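Local coordinates for protein ATP phosphoribosyltransferase regulatory subunit (Thermotoga maritima, PDB 1USY) that probably serves as the regulatory partner of ATP phosphoribosyltransferase in the first step of histidine biosynthesis, and may allow its feedback control by histidine, at residues V98-L103 / G253-V258; D104-V109 / K262-S267; P124-I129 / Y242-S247; E136-E141 / S174-I179; D155-A160 / D224-R229. All coordinates share one frame; numbering follows the deposited sequence.

Contact 1. Residues V98-L103 / G253-V258; sequences VPRNSL and GGEYTV
Arg-100 and Glu-255 face each other across strand 262-269: their CA atoms are 8.1 Å apart, so the meeting is made by side chains and not by backbone pairing. Segment 98-103 leaves strand 86-98 and leads into helix 103-120. Most of segment 253-258 is strand. The Arg-100 chain runs out extended and then bends at chi3 (93°), which lays one face of its guanidinium against the carboxylate of Glu-255. The two flat groups are stacked, 29° apart. Arg-100 NE is 3.5 Å from Glu-255 OE1, but the oxygen stands well out of the guanidinium plane. The pair is therefore a salt bridge of charges, with no N-H aimed at the oxygen. Water 1 lies at the edge of the guanidinium. It accepts from Arg-100 NE at 2.9 Å and gives a weak bond to Glu-255 OE1. Tyr-256 O, also at the edge in the guanidinium plane, accepts a weak hydrogen bond from Arg-100 NH1 at 3.5 Å. Ser-106 and the backbone N of Leu-237 hold the two Glu-255 oxygens. On the Val-98 side, CG2 reaches Tyr-256 CZ at 4.2 Å, obliquely to the ring. The Tyr-256 hydroxyl is bonded to Glu-96. The buried glutamate charge is thus probably balanced by the stacked arginine, while its hydrogen bonds come chiefly from Ser-106 and Leu-237 N, with a weak one from the water.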
# COMPACT_ATOMS: atom_id res chain seq x y z
N VAL B 98 1.15 -32.16 16.50
CA VAL B 98 2.09 -31.58 17.45
C VAL B 98 1.47 -31.78 18.82
O VAL B 98 0.41 -31.19 19.08
CB VAL B 98 2.28 -30.06 17.26
CG1 VAL B 98 3.34 -29.52 18.22
CG2 VAL B 98 2.60 -29.71 15.82
N PRO B 99 2.12 -32.53 19.70
CA PRO B 99 3.48 -33.05 19.54
C PRO B 99 3.57 -34.47 19.00
O PRO B 99 2.68 -35.30 19.23
CB PRO B 99 4.03 -33.02 20.98
CG PRO B 99 2.85 -32.62 21.86
CD PRO B 99 1.60 -32.85 21.04
N ARG B 100 4.66 -34.73 18.29
CA ARG B 100 5.06 -36.05 17.86
C ARG B 100 5.59 -36.75 19.07
O ARG B 100 6.58 -36.32 19.67
CB ARG B 100 6.14 -35.95 16.79
CG ARG B 100 6.88 -37.25 16.50
CD ARG B 100 7.96 -37.13 15.45
NE ARG B 100 9.29 -36.86 16.02
CZ ARG B 100 9.87 -35.66 16.04
NH1 ARG B 100 9.27 -34.60 15.51
NH2 ARG B 100 11.08 -35.52 16.58
N ASN B 101 4.93 -37.82 19.47
CA ASN B 101 5.34 -38.55 20.68
C ASN B 101 6.25 -39.73 20.34
O ASN B 101 7.07 -40.16 21.16
CB ASN B 101 4.11 -38.97 21.52
CG ASN B 101 3.36 -37.78 22.12
OD1 ASN B 101 2.16 -37.60 21.88
ND2 ASN B 101 4.07 -36.96 22.92
N SER B 102 6.13 -40.22 19.10
CA SER B 102 6.90 -41.37 18.68
C SER B 102 6.96 -41.42 17.15
O SER B 102 6.26 -40.68 16.47
CB SER B 102 6.26 -42.65 19.22
OG SER B 102 4.85 -42.60 19.04
N LEU B 103 7.81 -42.29 16.62
CA LEU B 103 7.85 -42.56 15.19
C LEU B 103 6.45 -42.94 14.69
O LEU B 103 6.05 -42.54 13.59
CB LEU B 103 8.84 -43.68 14.88
CG LEU B 103 9.74 -43.58 13.65
CD1 LEU B 103 10.17 -44.99 13.31
CD2 LEU B 103 9.05 -42.92 12.47
N GLY B 253 6.56 -33.70 3.26
CA GLY B 253 6.34 -33.57 4.68
C GLY B 253 7.56 -33.90 5.50
O GLY B 253 8.65 -33.95 4.96
N GLY B 254 7.39 -34.07 6.81
CA GLY B 254 8.51 -34.44 7.66
C GLY B 254 8.42 -34.10 9.12
O GLY B 254 7.52 -33.42 9.56
N GLU B 255 9.38 -34.61 9.88
CA GLU B 255 9.53 -34.27 11.29
C GLU B 255 10.26 -32.93 11.45
O GLU B 255 11.16 -32.59 10.66
CB GLU B 255 10.29 -35.38 11.99
CG GLU B 255 9.50 -36.68 12.07
CD GLU B 255 10.29 -37.86 12.67
OE1 GLU B 255 9.65 -38.81 13.14
OE2 GLU B 255 11.54 -37.85 12.64
N TYR B 256 9.86 -32.18 12.48
CA TYR B 256 10.42 -30.86 12.76
C TYR B 256 10.38 -30.57 14.24
O TYR B 256 9.61 -31.17 14.99
CB TYR B 256 9.66 -29.76 12.02
CG TYR B 256 8.16 -29.80 12.25
CD1 TYR B 256 7.57 -29.05 13.27
CD2 TYR B 256 7.32 -30.59 11.44
CE1 TYR B 256 6.19 -29.08 13.50
CE2 TYR B 256 5.93 -30.63 11.66
CZ TYR B 256 5.39 -29.87 12.70
OH TYR B 256 4.04 -29.86 12.94
N THR B 257 11.22 -29.62 14.64
CA THR B 257 11.27 -29.10 16.01
C THR B 257 11.02 -27.59 16.04
O THR B 257 11.67 -26.83 15.30
CB THR B 257 12.64 -29.43 16.61
OG1 THR B 257 12.77 -30.85 16.70
CG2 THR B 257 12.71 -29.00 18.06
N VAL B 258 10.09 -27.14 16.88
CA VAL B 258 9.94 -25.70 17.15
C VAL B 258 10.03 -25.44 18.64
O VAL B 258 9.05 -25.57 19.37
CB VAL B 258 8.62 -25.05 16.58
CG1 VAL B 258 8.72 -23.51 16.60
CG2 VAL B 258 8.31 -25.55 15.16
O HOH W 1 10.05 -39.60 16.39

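Contact 2. Residues D104-V109 / K262-S267; sequences DDSLEV and KGVGGS
Val-264 meets Ser-106 where helix 103-120 lies on the large, mostly antiparallel sheet of the class II synthetase-like fold. The segment axes of 104-109 and 262-267 run nearly parallel, 11° apart, and come within 8.1 Å. The contact is buried, and no hydrogen bond crosses it. Val-264 points at the helix. Its CB is 4.3 Å from Val-109 CG2. One branch, CG1, lies 3.8 Å from Ser-106 CB. The other branch, CG2, reaches the helix backbone, 3.9 Å from Ser-106 CA, and also comes near the carbonyl carbon of Asp-105. Both methyls face Ser-106 OG from the same side, each at 3.6 Å. That hydroxyl is not left to the methyls, since it is hydrogen-bonded to Glu-255 on the next strand. Arg-100 also packs on Val-264. In place of Val-264 an alanine would lack both methyls and would probably open a gap between strand and helix beside Ser-106 and Val-109. One turn further along the helix, Val-109 takes up the contact. Its CG1 sits anti to the backbone N (chi1 174°), which brings this methyl over the glycine pair of the strand. Gly-265 has no side chain, and at Gly-266 a CB would point toward the helix. Val-109 CG1 lies over the peptide link between them, 4.0 Å from Gly-266 N.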
# COMPACT_ATOMS: atom_id res chain seq x y z
N ASP B 104 5.72 -43.72 15.52
CA ASP B 104 4.37 -44.18 15.19
C ASP B 104 3.45 -43.04 14.77
O ASP B 104 2.55 -43.23 13.93
CB ASP B 104 3.77 -44.92 16.36
CG ASP B 104 4.32 -46.33 16.49
OD1 ASP B 104 5.38 -46.59 15.89
OD2 ASP B 104 3.77 -47.23 17.17
N ASP B 105 3.70 -41.84 15.32
CA ASP B 105 2.95 -40.63 14.94
C ASP B 105 3.30 -40.14 13.55
O ASP B 105 2.41 -39.74 12.80
CB ASP B 105 3.16 -39.53 15.96
CG ASP B 105 2.34 -39.74 17.19
OD1 ASP B 105 1.13 -40.01 17.04
OD2 ASP B 105 2.80 -39.69 18.34
N SER B 106 4.59 -40.20 13.21
CA SER B 106 5.07 -39.80 11.89
C SER B 106 4.57 -40.79 10.88
O SER B 106 4.14 -40.40 9.80
CB SER B 106 6.59 -39.75 11.82
OG SER B 106 7.14 -38.94 12.82
N LEU B 107 4.63 -42.08 11.22
CA LEU B 107 4.12 -43.12 10.32
C LEU B 107 2.63 -42.99 9.95
O LEU B 107 2.27 -43.20 8.80
CB LEU B 107 4.44 -44.51 10.85
CG LEU B 107 5.93 -44.73 11.17
CD1 LEU B 107 6.13 -45.91 12.15
CD2 LEU B 107 6.75 -44.90 9.90
N GLU B 108 1.79 -42.62 10.92
CA GLU B 108 0.37 -42.36 10.70
C GLU B 108 0.17 -41.22 9.69
O GLU B 108 -0.65 -41.34 8.77
CB GLU B 108 -0.32 -42.06 12.03
CG GLU B 108 -1.71 -41.47 11.91
CD GLU B 108 -2.61 -41.85 13.06
OE1 GLU B 108 -3.04 -43.03 13.12
OE2 GLU B 108 -2.91 -40.98 13.90
N VAL B 109 0.92 -40.14 9.84
CA VAL B 109 0.90 -39.07 8.83
C VAL B 109 1.28 -39.64 7.47
O VAL B 109 0.50 -39.55 6.53
CB VAL B 109 1.81 -37.88 9.19
CG1 VAL B 109 1.85 -36.86 8.01
CG2 VAL B 109 1.35 -37.23 10.51
N LYS B 262 8.51 -31.15 19.28
CA LYS B 262 8.50 -32.04 18.13
C LYS B 262 7.12 -32.17 17.48
O LYS B 262 6.16 -32.52 18.14
CB LYS B 262 9.01 -33.42 18.56
CG LYS B 262 10.50 -33.49 18.80
CD LYS B 262 10.78 -33.97 20.21
CE LYS B 262 11.89 -35.00 20.27
NZ LYS B 262 12.54 -34.86 21.60
N GLY B 263 7.05 -31.94 16.17
CA GLY B 263 5.86 -32.25 15.39
C GLY B 263 6.18 -32.89 14.05
O GLY B 263 7.33 -32.92 13.67
N VAL B 264 5.17 -33.42 13.37
CA VAL B 264 5.28 -33.95 12.01
C VAL B 264 4.13 -33.40 11.21
O VAL B 264 3.05 -33.14 11.76
CB VAL B 264 5.01 -35.46 11.89
CG1 VAL B 264 5.94 -36.14 10.87
CG2 VAL B 264 4.90 -36.15 13.21
N GLY B 265 4.33 -33.34 9.91
CA GLY B 265 3.31 -32.85 9.02
C GLY B 265 3.62 -33.29 7.64
O GLY B 265 4.72 -33.76 7.37
N GLY B 266 2.63 -33.14 6.77
CA GLY B 266 2.71 -33.60 5.41
C GLY B 266 1.67 -32.82 4.66
O GLY B 266 0.66 -32.44 5.22
N SER B 267 1.93 -32.64 3.37
CA SER B 267 1.15 -31.83 2.47
C SER B 267 1.01 -32.60 1.18
O SER B 267 1.95 -33.28 0.74
CB SER B 267 1.94 -30.56 2.13
OG SER B 267 1.43 -29.44 2.80

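Contact 3. Residues P124-I129 / Y242-S247; sequences PVIVEI and YDTSSS
Strands 125-131 and 237-243 pair antiparallel near one edge of the large sheet. Ile-126 and Tyr-242 form a hydrogen-bonded pair. Ile-126 N gives to Tyr-242 O, and Tyr-242 N to Ile-126 O, both at 2.9 Å. Val-125 and Asp-243 follow as a non-hydrogen-bonded pair, with their side chains on the other face. Just before strand 125-131, Pro-124 O is gripped twice by Thr-244, which follows strand 237-243. OG1 gives to it at 2.7 Å, on a lone pair in the carbonyl plane, and the backbone N adds a weak bond. With chi1 at 58°, Thr-244 OG1 lies between its own N and carbonyl carbon, and CG2 turns to Ile-126 CD1 at 3.7 Å. Asp-243 OD2 receives Ser-246 N in an Asx motif, which holds the turn after the strand. The edge of the Tyr-242 ring runs past Glu-128, with CE1 4.0 Å from Glu-128 CB. Its hydroxyl gives to Glu-128 OE1 at 3.1 Å, 53° above the carboxylate plane. A phenylalanine in place of Tyr-242 would lack this hydroxyl and would probably leave Glu-128 OE1, among the partners described, with just a weak bond to Thr-240. Glu-128 OE2 pairs with Arg-187 and with a basic side chain of another protein's chain. The tyrosine thus probably helps to place a carboxylate that takes part in contact between subunits.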
# COMPACT_ATOMS: atom_id res chain seq x y z
N PRO B 124 2.36 -44.50 -11.28
CA PRO B 124 3.10 -45.26 -10.28
C PRO B 124 3.86 -44.20 -9.46
O PRO B 124 4.64 -43.44 -10.06
CB PRO B 124 4.04 -46.14 -11.11
CG PRO B 124 3.45 -46.17 -12.44
CD PRO B 124 2.73 -44.86 -12.65
N VAL B 125 3.59 -44.12 -8.16
CA VAL B 125 4.19 -43.06 -7.36
C VAL B 125 5.48 -43.53 -6.70
O VAL B 125 5.65 -44.72 -6.46
CB VAL B 125 3.17 -42.37 -6.35
CG1 VAL B 125 1.82 -42.10 -7.03
CG2 VAL B 125 2.96 -43.16 -5.07
N ILE B 126 6.39 -42.57 -6.46
CA ILE B 126 7.63 -42.80 -5.74
C ILE B 126 7.61 -42.00 -4.42
O ILE B 126 7.37 -40.81 -4.42
CB ILE B 126 8.85 -42.39 -6.63
CG1 ILE B 126 8.95 -43.27 -7.86
CG2 ILE B 126 10.17 -42.45 -5.88
CD1 ILE B 126 9.88 -42.70 -9.00
N VAL B 127 7.83 -42.69 -3.31
CA VAL B 127 8.02 -42.06 -1.99
C VAL B 127 9.51 -42.05 -1.64
O VAL B 127 10.15 -43.11 -1.46
CB VAL B 127 7.25 -42.81 -0.87
CG1 VAL B 127 7.50 -42.12 0.49
CG2 VAL B 127 5.72 -42.88 -1.20
N GLU B 128 10.07 -40.86 -1.62
CA GLU B 128 11.49 -40.74 -1.39
C GLU B 128 11.69 -40.33 0.07
O GLU B 128 11.16 -39.32 0.52
CB GLU B 128 12.07 -39.74 -2.39
CG GLU B 128 13.50 -39.36 -2.09
CD GLU B 128 14.02 -38.25 -2.97
OE1 GLU B 128 13.80 -37.05 -2.68
OE2 GLU B 128 14.67 -38.59 -3.96
N ILE B 129 12.40 -41.13 0.84
CA ILE B 129 12.58 -40.87 2.28
C ILE B 129 13.98 -40.35 2.56
O ILE B 129 14.96 -40.73 1.94
CB ILE B 129 12.36 -42.14 3.14
CG1 ILE B 129 10.99 -42.79 2.88
CG2 ILE B 129 12.58 -41.82 4.64
CD1 ILE B 129 9.87 -42.23 3.77
N TYR B 242 6.65 -38.32 -5.66
CA TYR B 242 6.61 -37.98 -7.09
C TYR B 242 5.62 -38.88 -7.85
O TYR B 242 5.46 -40.10 -7.58
CB TYR B 242 8.00 -38.03 -7.74
CG TYR B 242 9.10 -37.31 -6.99
CD1 TYR B 242 9.70 -37.89 -5.86
CD2 TYR B 242 9.56 -36.06 -7.39
CE1 TYR B 242 10.69 -37.26 -5.18
CE2 TYR B 242 10.59 -35.39 -6.66
CZ TYR B 242 11.14 -36.01 -5.55
OH TYR B 242 12.15 -35.42 -4.78
N ASP B 243 4.92 -38.27 -8.80
CA ASP B 243 4.09 -39.06 -9.70
C ASP B 243 4.86 -39.23 -11.01
O ASP B 243 5.19 -38.25 -11.62
CB ASP B 243 2.74 -38.40 -9.92
CG ASP B 243 1.91 -39.09 -10.98
OD1 ASP B 243 1.87 -40.35 -11.00
OD2 ASP B 243 1.26 -38.45 -11.85
N THR B 244 5.16 -40.46 -11.42
CA THR B 244 5.88 -40.69 -12.65
C THR B 244 4.97 -40.34 -13.84
O THR B 244 5.47 -40.01 -14.90
CB THR B 244 6.47 -42.15 -12.77
OG1 THR B 244 5.43 -43.15 -12.67
CG2 THR B 244 7.34 -42.47 -11.62
N SER B 245 3.66 -40.37 -13.64
CA SER B 245 2.68 -40.03 -14.70
C SER B 245 2.66 -38.55 -15.11
O SER B 245 2.98 -38.20 -16.24
CB SER B 245 1.29 -40.46 -14.28
OG SER B 245 0.46 -40.65 -15.38
N SER B 246 2.23 -37.69 -14.19
CA SER B 246 2.34 -36.25 -14.35
C SER B 246 3.80 -35.76 -14.43
O SER B 246 4.02 -34.59 -14.68
CB SER B 246 1.75 -35.58 -13.11
OG SER B 246 0.36 -35.58 -13.18
N SER B 247 4.77 -36.64 -14.17
CA SER B 247 6.14 -36.20 -13.88
C SER B 247 6.16 -34.93 -13.04
O SER B 247 6.63 -33.88 -13.50
CB SER B 247 6.97 -36.02 -15.16
OG SER B 247 8.36 -35.83 -14.89

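Contact 4. Residues E136-E141 / S174-I179; sequences EDLLKE and SRVEKI
Arg-175 NH1 is held between two oxygens of segment 136-141. Asp-137 O accepts from it at 3.3 Å, met from above the carbonyl plane. Glu-141 OE2 accepts a weak but straight bond at 3.4 Å. Next to it, Arg-175 NH2 gives to Asp-137 OD1 at 2.9 Å. Arg-175 therefore grips Asp-137 end-on, one nitrogen to the backbone oxygen and one to the carboxylate. A bend at chi3 (-39°) turns the guanidinium edge to the end of helix 135-139. The Asp-137 carboxylate is tilted 65° from the guanidinium plane. NE has a further partner in Asp-196, so three acidic residues probably balance the one charge. Leu-138 CD2 sits over the centre of one guanidinium face, 3.9 Å from Arg-175 CZ, so this face is covered by a methyl while the polar edge meets the oxygens. The other branch, CD1, meets Ile-179 CG1 tip to tip at 4.0 Å. Val-176 CG2 lies beside Leu-138 CD2 at 4.3 Å. Helix 135-139 is thus joined to the first turns of helix 174-185, which carries Ile-180, Ile-184 and Tyr-185 of the histidine pocket further along. Val-176 also touches Ile-154 of helix 147-156 and Ile-162 of helix 159-168.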
# COMPACT_ATOMS: atom_id res chain seq x y z
N GLU B 136 25.12 -33.69 10.47
CA GLU B 136 26.03 -33.38 11.58
C GLU B 136 27.18 -34.38 11.56
O GLU B 136 28.36 -34.00 11.57
CB GLU B 136 25.31 -33.50 12.93
CG GLU B 136 25.20 -32.21 13.73
CD GLU B 136 23.94 -32.10 14.61
OE1 GLU B 136 22.90 -32.75 14.30
OE2 GLU B 136 23.98 -31.36 15.61
N ASP B 137 26.80 -35.65 11.50
CA ASP B 137 27.73 -36.76 11.49
C ASP B 137 28.64 -36.70 10.29
O ASP B 137 29.81 -37.02 10.40
CB ASP B 137 26.95 -38.07 11.46
CG ASP B 137 27.86 -39.28 11.43
OD1 ASP B 137 27.70 -40.10 10.49
OD2 ASP B 137 28.77 -39.46 12.29
N LEU B 138 28.11 -36.29 9.15
CA LEU B 138 28.93 -36.13 7.95
C LEU B 138 29.89 -34.91 7.98
O LEU B 138 31.01 -34.97 7.49
CB LEU B 138 28.04 -36.06 6.69
CG LEU B 138 27.88 -37.26 5.75
CD1 LEU B 138 27.24 -36.81 4.48
CD2 LEU B 138 29.19 -37.98 5.43
N LEU B 139 29.44 -33.81 8.64
CA LEU B 139 30.10 -32.50 8.51
C LEU B 139 31.43 -32.51 9.24
O LEU B 139 32.50 -32.40 8.63
CB LEU B 139 29.23 -31.40 9.07
CG LEU B 139 28.59 -30.51 8.00
CD1 LEU B 139 28.89 -30.97 6.55
CD2 LEU B 139 27.07 -30.46 8.15
N LYS B 140 31.46 -32.63 10.57
CA LYS B 140 32.79 -32.66 11.16
C LYS B 140 33.43 -34.07 10.98
O LYS B 140 32.91 -35.10 11.46
CB LYS B 140 32.91 -32.25 12.60
CG LYS B 140 34.34 -31.67 12.84
CD LYS B 140 34.77 -30.65 11.75
CE LYS B 140 34.13 -29.28 11.95
NZ LYS B 140 34.29 -28.78 13.32
N GLU B 141 34.48 -33.85 10.30
CA GLU B 141 35.52 -34.70 9.76
C GLU B 141 36.18 -33.74 8.79
O GLU B 141 37.37 -33.83 8.49
CB GLU B 141 34.93 -35.95 9.04
CG GLU B 141 35.85 -37.19 9.07
CD GLU B 141 35.18 -38.46 8.51
OE1 GLU B 141 35.56 -39.63 8.91
OE2 GLU B 141 34.24 -38.36 7.63
N SER B 174 35.09 -38.92 0.89
CA SER B 174 34.63 -40.22 0.38
C SER B 174 33.26 -40.69 0.91
O SER B 174 32.45 -41.28 0.17
CB SER B 174 35.67 -41.32 0.66
OG SER B 174 35.54 -41.76 1.99
N ARG B 175 32.98 -40.46 2.19
CA ARG B 175 31.64 -40.76 2.68
C ARG B 175 30.59 -39.75 2.25
O ARG B 175 29.38 -40.07 2.25
CB ARG B 175 31.59 -41.01 4.20
CG ARG B 175 32.57 -40.24 5.06
CD ARG B 175 32.64 -40.74 6.52
NE ARG B 175 31.33 -41.12 7.04
CZ ARG B 175 30.64 -40.48 7.98
NH1 ARG B 175 31.12 -39.40 8.59
NH2 ARG B 175 29.45 -40.94 8.33
N VAL B 176 31.01 -38.54 1.84
CA VAL B 176 30.10 -37.59 1.19
C VAL B 176 29.77 -38.14 -0.20
O VAL B 176 28.61 -38.24 -0.61
CB VAL B 176 30.69 -36.18 1.05
CG1 VAL B 176 29.72 -35.28 0.29
CG2 VAL B 176 31.00 -35.57 2.41
N GLU B 177 30.81 -38.53 -0.92
CA GLU B 177 30.66 -39.09 -2.26
C GLU B 177 29.73 -40.32 -2.26
O GLU B 177 29.01 -40.56 -3.23
CB GLU B 177 32.03 -39.45 -2.85
CG GLU B 177 32.94 -38.23 -3.08
CD GLU B 177 34.42 -38.58 -3.17
OE1 GLU B 177 34.81 -39.70 -2.75
OE2 GLU B 177 35.21 -37.72 -3.65
N LYS B 178 29.74 -41.08 -1.17
CA LYS B 178 28.99 -42.33 -1.10
C LYS B 178 27.50 -42.05 -0.93
O LYS B 178 26.65 -42.64 -1.62
CB LYS B 178 29.54 -43.24 -0.00
CG LYS B 178 29.24 -44.72 -0.19
CD LYS B 178 28.61 -45.30 1.09
CE LYS B 178 28.05 -46.71 0.88
NZ LYS B 178 26.76 -46.87 1.59
N ILE B 179 27.19 -41.11 -0.04
CA ILE B 179 25.83 -40.61 0.14
C ILE B 179 25.19 -40.16 -1.20
O ILE B 179 24.10 -40.61 -1.56
CB ILE B 179 25.88 -39.47 1.19
CG1 ILE B 179 25.84 -40.09 2.59
CG2 ILE B 179 24.78 -38.45 1.00
CD1 ILE B 179 24.54 -39.91 3.28

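Contact 5. Residues D155-A160 / D224-R229; sequences DTKNLA and DLTLAR
Two salt bridges, Lys-157 to Asp-224 and Asp-155 to Arg-229, tie the end region of helix 147-156 and the turn that follows to the loop after strand 220-223. Lys-157 and Leu-159 belong to the pocket that binds histidine in this structure, and the Lys-157 side chain lies about 4 Å from the ligand. Lys-157 NZ gives to Asp-224 OD2 at 2.8 Å, on the syn side of the carboxylate. On the way its CE crosses Thr-226, 3.3 Å from OG1 and 3.7 Å from CG2. Thr-226 N gives to Asp-224 OD1 at 2.7 Å in an Asx turn, so the aspartate both meets the lysine and shapes its own loop. Asp-224 OD2 also pairs with Arg-187. These two positive groups probably ease its closeness to Glu-128. The second bridge is different in kind. Asp-155 OD1 sits over the centre of the Arg-229 guanidinium face, 3.2 Å from NH1, and no N-H points at it. A chi1 of -157° swings the Asp-155 carboxylate away from its backbone N and out over Arg-229. Lys-157, with positive phi, forms a Schellman motif after helix 147-156. Asn-158 then holds the N-cap position of the next helix. Around the contact, Ser-183 of helix 174-185 touches Lys-157, Asp-224 and Thr-226, Ile-154 of helix 147-156 packs on Thr-226, and a chain of another protein borders the turn.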
# COMPACT_ATOMS: atom_id res chain seq x y z
N ASP B 155 23.33 -31.10 -1.93
CA ASP B 155 21.98 -30.70 -2.29
C ASP B 155 21.81 -30.77 -3.81
O ASP B 155 20.76 -31.07 -4.34
CB ASP B 155 21.84 -29.24 -1.90
CG ASP B 155 20.41 -28.83 -1.69
OD1 ASP B 155 19.47 -29.65 -1.95
OD2 ASP B 155 20.18 -27.68 -1.26
N THR B 156 22.90 -30.48 -4.47
CA THR B 156 22.97 -30.28 -5.87
C THR B 156 23.54 -31.55 -6.54
O THR B 156 23.61 -31.64 -7.79
CB THR B 156 23.79 -29.04 -6.00
OG1 THR B 156 22.93 -27.99 -6.47
CG2 THR B 156 24.90 -29.18 -6.93
N LYS B 157 23.87 -32.54 -5.71
CA LYS B 157 24.49 -33.79 -6.13
C LYS B 157 25.69 -33.54 -7.05
O LYS B 157 26.04 -34.38 -7.90
CB LYS B 157 23.50 -34.73 -6.84
CG LYS B 157 22.17 -34.87 -6.17
CD LYS B 157 21.39 -36.07 -6.71
CE LYS B 157 20.48 -36.65 -5.60
NZ LYS B 157 19.40 -37.59 -6.02
N ASN B 158 26.30 -32.37 -6.89
CA ASN B 158 27.56 -32.03 -7.53
C ASN B 158 28.72 -32.94 -7.12
O ASN B 158 29.69 -32.54 -6.47
CB ASN B 158 27.88 -30.57 -7.30
CG ASN B 158 28.73 -29.98 -8.40
OD1 ASN B 158 28.62 -28.80 -8.72
ND2 ASN B 158 29.58 -30.80 -8.99
N LEU B 159 28.64 -34.16 -7.57
CA LEU B 159 29.64 -35.15 -7.30
C LEU B 159 31.00 -34.78 -7.87
O LEU B 159 32.06 -35.15 -7.30
CB LEU B 159 29.19 -36.49 -7.85
CG LEU B 159 30.22 -37.57 -7.58
CD1 LEU B 159 30.44 -37.72 -6.05
CD2 LEU B 159 29.77 -38.87 -8.23
N ALA B 160 30.99 -34.06 -8.99
CA ALA B 160 32.25 -33.67 -9.65
C ALA B 160 33.05 -32.59 -8.90
O ALA B 160 34.29 -32.62 -8.90
CB ALA B 160 31.99 -33.23 -11.09
N ASP B 224 16.91 -41.40 -0.10
CA ASP B 224 17.78 -40.34 -0.66
C ASP B 224 18.13 -39.32 0.41
O ASP B 224 17.28 -38.59 0.89
CB ASP B 224 17.09 -39.64 -1.83
CG ASP B 224 17.98 -38.57 -2.48
OD1 ASP B 224 18.77 -37.87 -1.77
OD2 ASP B 224 17.93 -38.37 -3.72
N LEU B 225 19.40 -39.28 0.77
CA LEU B 225 19.91 -38.48 1.87
C LEU B 225 20.54 -37.15 1.41
O LEU B 225 21.26 -36.50 2.19
CB LEU B 225 20.93 -39.30 2.62
CG LEU B 225 20.49 -40.44 3.56
CD1 LEU B 225 18.99 -40.78 3.54
CD2 LEU B 225 21.31 -41.67 3.23
N THR B 226 20.35 -36.84 0.12
CA THR B 226 20.78 -35.50 -0.24
C THR B 226 19.71 -34.51 0.27
O THR B 226 19.00 -34.78 1.23
CB THR B 226 20.99 -35.45 -1.77
OG1 THR B 226 19.80 -35.79 -2.46
CG2 THR B 226 22.07 -36.42 -2.25
N LEU B 227 19.62 -33.40 -0.37
CA LEU B 227 18.69 -32.28 -0.03
C LEU B 227 18.89 -31.88 1.45
O LEU B 227 18.07 -32.17 2.34
CB LEU B 227 17.17 -32.57 -0.43
CG LEU B 227 16.23 -33.60 0.29
CD1 LEU B 227 15.19 -34.14 -0.72
CD2 LEU B 227 16.86 -34.84 0.91
N ALA B 228 20.03 -31.21 1.56
CA ALA B 228 20.57 -30.64 2.77
C ALA B 228 19.79 -29.37 3.17
O ALA B 228 19.79 -28.96 4.33
CB ALA B 228 22.04 -30.25 2.55
N ARG B 229 19.12 -28.72 2.20
CA ARG B 229 18.36 -27.47 2.51
C ARG B 229 17.16 -27.76 3.40
O ARG B 229 16.61 -26.85 4.03
CB ARG B 229 17.81 -26.75 1.26
CG ARG B 229 17.57 -27.66 0.07
CD ARG B 229 16.12 -28.11 -0.06
NE ARG B 229 15.96 -29.11 -1.11
CZ ARG B 229 16.38 -28.92 -2.37
NH1 ARG B 229 16.97 -27.77 -2.74
NH2 ARG B 229 16.27 -29.84 -3.33

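How the contacts relate
Contacts 1, 2 and 3 all reach one large sheet. Contacts 1 and 2 lie 6 Å apart between centres and touch, on neighbouring strands 248-257 and 262-269. Contact 3 is 24 Å from contact 1 between centres, on strands 125-131 and 237-243. Contacts 4 and 5 sit among the helices at the histidine site, 11 Å apart between centres, and touch through Ile-179 and Leu-225. Contact 5 also reaches contact 3, where Asp-224 N meets Ile-129 O. Along the chain, the loops of contacts 1 and 2 cross and enclose the other three. Contact 5 thus links the histidine pocket, among helices inserted after strand 125-131, to the strands of contact 3.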